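Local coordinates for putative mandelate racemase (Zymomonas mobilis, PDB 2OX4), which binds a magnesium ion and, as a mandelate racemase-like member of the enolase superfamily, probably acts as a lyase of the dehydratase type, at residues F68-I73 against I100-I105. Residues are numbered along the deposited sequence; the frame is centred on the assembly and turned at random.
Sequences FNTEAI and IAFWDI
Two aromatic rings of helix 89-110, those of W103 and F102, receive the methyl groups of T70 and I73 from the first turn of helix 70-79. Over one face of the W103 indole stands T70 CG2, 4.3 Å from the centroid of the five-membered ring and 27° off its normal, which meets the criteria for a CH-pi contact; the nearest ring atom to this methyl is W103 NE1, at 3.9 Å. The F102 ring carries I73 CD1 over one face, while T70 CG2 meets this ring obliquely. T70 CG2 is therefore shared between the two aromatics, and its shortest approach, 3.6 Å, is to F102 CB. Further along the ring, I73 CG2 reaches F102 CE1 at 3.7 Å; its position anti to the backbone N directs this branch at the ring.

No hydrogen bond spans the two segments; 256 Å² is buried between them, and the close contacts are made by methyl and ring atoms. The polar atoms of T70 and W103 bond outside the segments. With chi1 at 41°, T70 OG1 lies between its own N and carbonyl carbon and bonds to K106 NZ, and that lysine also makes a cation-pi contact with W103. W103 NE1 bonds to T298 OG1 of helix 296-309, and F297 meets the indole edge-to-face. E71 OE1 forms a salt bridge with K302 of the same chain, and E71 OE2 one with K301 of the second subunit. A101 and I105 touch V28 of strand 24-30. Both helices belong to the N-terminal capping domain of the enolase superfamily, whose helices pack against its antiparallel sheet, here away from the magnesium site.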
loop_
_atom_site.group_PDB
_atom_site.type_symbol
_atom_site.label_atom_id
_atom_site.label_comp_id
_atom_site.label_asym_id
_atom_site.label_seq_id
_atom_site.Cartn_x
_atom_site.Cartn_y
_atom_site.Cartn_z
ATOM N N PHE C 68 -33.007 -29.420 -6.174
ATOM C CA PHE C 68 -32.396 -28.826 -7.368
ATOM C C PHE C 68 -32.009 -27.357 -7.200
ATOM O O PHE C 68 -31.166 -26.850 -7.942
ATOM C CB PHE C 68 -33.274 -29.000 -8.611
ATOM C CG PHE C 68 -33.008 -30.291 -9.335
ATOM C CD1 PHE C 68 -33.426 -31.501 -8.788
ATOM C CD2 PHE C 68 -32.289 -30.300 -10.525
ATOM C CE1 PHE C 68 -33.155 -32.707 -9.436
ATOM C CE2 PHE C 68 -32.018 -31.502 -11.182
ATOM C CZ PHE C 68 -32.455 -32.704 -10.629
ATOM N N ASN C 69 -32.618 -26.686 -6.222
ATOM C CA ASN C 69 -32.350 -25.255 -5.989
ATOM C C ASN C 69 -31.154 -25.056 -5.073
ATOM O O ASN C 69 -31.255 -24.416 -4.030
ATOM C CB ASN C 69 -33.597 -24.559 -5.431
ATOM C CG ASN C 69 -34.684 -24.416 -6.475
ATOM O OD1 ASN C 69 -34.400 -24.392 -7.673
ATOM N ND2 ASN C 69 -35.935 -24.333 -6.034
ATOM N N THR C 70 -30.016 -25.626 -5.456
ATOM C CA THR C 70 -28.841 -25.591 -4.591
ATOM C C THR C 70 -28.324 -24.167 -4.357
ATOM O O THR C 70 -27.907 -23.862 -3.257
ATOM C CB THR C 70 -27.697 -26.467 -5.099
ATOM O OG1 THR C 70 -27.591 -26.342 -6.523
ATOM C CG2 THR C 70 -27.906 -27.931 -4.696
ATOM N N GLU C 71 -28.385 -23.303 -5.367
ATOM C CA GLU C 71 -27.920 -21.912 -5.195
ATOM C C GLU C 71 -28.769 -21.143 -4.184
ATOM O O GLU C 71 -28.239 -20.508 -3.257
ATOM C CB GLU C 71 -27.865 -21.164 -6.541
ATOM C CG GLU C 71 -26.742 -21.617 -7.471
ATOM C CD GLU C 71 -25.329 -21.255 -6.970
ATOM O OE1 GLU C 71 -25.165 -20.260 -6.226
ATOM O OE2 GLU C 71 -24.381 -21.961 -7.346
ATOM N N ALA C 72 -30.087 -21.237 -4.339
ATOM C CA ALA C 72 -31.018 -20.533 -3.452
ATOM C C ALA C 72 -30.946 -21.073 -2.031
ATOM O O ALA C 72 -31.021 -20.311 -1.068
ATOM C CB ALA C 72 -32.456 -20.633 -3.976
ATOM N N ILE C 73 -30.827 -22.391 -1.895
ATOM C CA ILE C 73 -30.764 -22.967 -0.562
ATOM C C ILE C 73 -29.450 -22.555 0.135
ATOM O O ILE C 73 -29.465 -22.208 1.310
ATOM C CB ILE C 73 -30.936 -24.505 -0.572
ATOM C CG1 ILE C 73 -32.362 -24.892 -1.029
ATOM C CG2 ILE C 73 -30.649 -25.075 0.830
ATOM C CD1 ILE C 73 -32.485 -26.366 -1.464
ATOM N N ILE C 100 -23.876 -31.485 -0.384
ATOM C CA ILE C 100 -23.405 -32.753 -0.948
ATOM C C ILE C 100 -24.610 -33.692 -1.218
ATOM O O ILE C 100 -24.732 -34.263 -2.315
ATOM C CB ILE C 100 -22.341 -33.425 -0.031
ATOM C CG1 ILE C 100 -21.057 -32.574 0.024
ATOM C CG2 ILE C 100 -21.996 -34.858 -0.539
ATOM C CD1 ILE C 100 -20.104 -32.927 1.205
ATOM N N ALA C 101 -25.504 -33.812 -0.241
ATOM C CA ALA C 101 -26.698 -34.667 -0.386
ATOM C C ALA C 101 -27.632 -34.184 -1.516
ATOM O O ALA C 101 -28.215 -35.000 -2.247
ATOM C CB ALA C 101 -27.445 -34.748 0.921
ATOM N N PHE C 102 -27.766 -32.868 -1.672
ATOM C CA PHE C 102 -28.559 -32.329 -2.780
ATOM C C PHE C 102 -27.995 -32.715 -4.148
ATOM O O PHE C 102 -28.754 -33.120 -5.044
ATOM C CB PHE C 102 -28.684 -30.804 -2.695
ATOM C CG PHE C 102 -29.276 -30.303 -1.408
ATOM C CD1 PHE C 102 -28.899 -29.059 -0.914
ATOM C CD2 PHE C 102 -30.209 -31.059 -0.696
ATOM C CE1 PHE C 102 -29.427 -28.574 0.275
ATOM C CE2 PHE C 102 -30.740 -30.586 0.513
ATOM C CZ PHE C 102 -30.356 -29.340 0.994
ATOM N N TRP C 103 -26.678 -32.589 -4.315
ATOM C CA TRP C 103 -26.055 -32.974 -5.577
ATOM C C TRP C 103 -26.180 -34.488 -5.821
ATOM O O TRP C 103 -26.417 -34.903 -6.952
ATOM C CB TRP C 103 -24.602 -32.509 -5.666
ATOM C CG TRP C 103 -24.463 -31.013 -5.935
ATOM C CD1 TRP C 103 -24.300 -30.020 -5.010
ATOM C CD2 TRP C 103 -24.478 -30.369 -7.215
ATOM N NE1 TRP C 103 -24.204 -28.793 -5.639
ATOM C CE2 TRP C 103 -24.304 -28.983 -6.992
ATOM C CE3 TRP C 103 -24.607 -30.832 -8.532
ATOM C CZ2 TRP C 103 -24.267 -28.053 -8.039
ATOM C CZ3 TRP C 103 -24.571 -29.908 -9.572
ATOM C CH2 TRP C 103 -24.409 -28.533 -9.320
ATOM N N ASP C 104 -26.050 -35.284 -4.759
ATOM C CA ASP C 104 -26.332 -36.727 -4.825
ATOM C C ASP C 104 -27.741 -36.964 -5.379
ATOM O O ASP C 104 -27.915 -37.732 -6.338
ATOM C CB ASP C 104 -26.153 -37.364 -3.441
ATOM C CG ASP C 104 -26.026 -38.885 -3.490
ATOM O OD1 ASP C 104 -25.665 -39.441 -4.549
ATOM O OD2 ASP C 104 -26.262 -39.523 -2.438
ATOM N N ILE C 105 -28.744 -36.275 -4.819
ATOM C CA ILE C 105 -30.128 -36.385 -5.319
ATOM C C ILE C 105 -30.249 -36.024 -6.802
ATOM O O ILE C 105 -30.878 -36.759 -7.575
ATOM C CB ILE C 105 -31.130 -35.563 -4.455
ATOM C CG1 ILE C 105 -31.328 -36.244 -3.095
ATOM C CG2 ILE C 105 -32.465 -35.352 -5.198
ATOM C CD1 ILE C 105 -31.830 -35.316 -1.989
#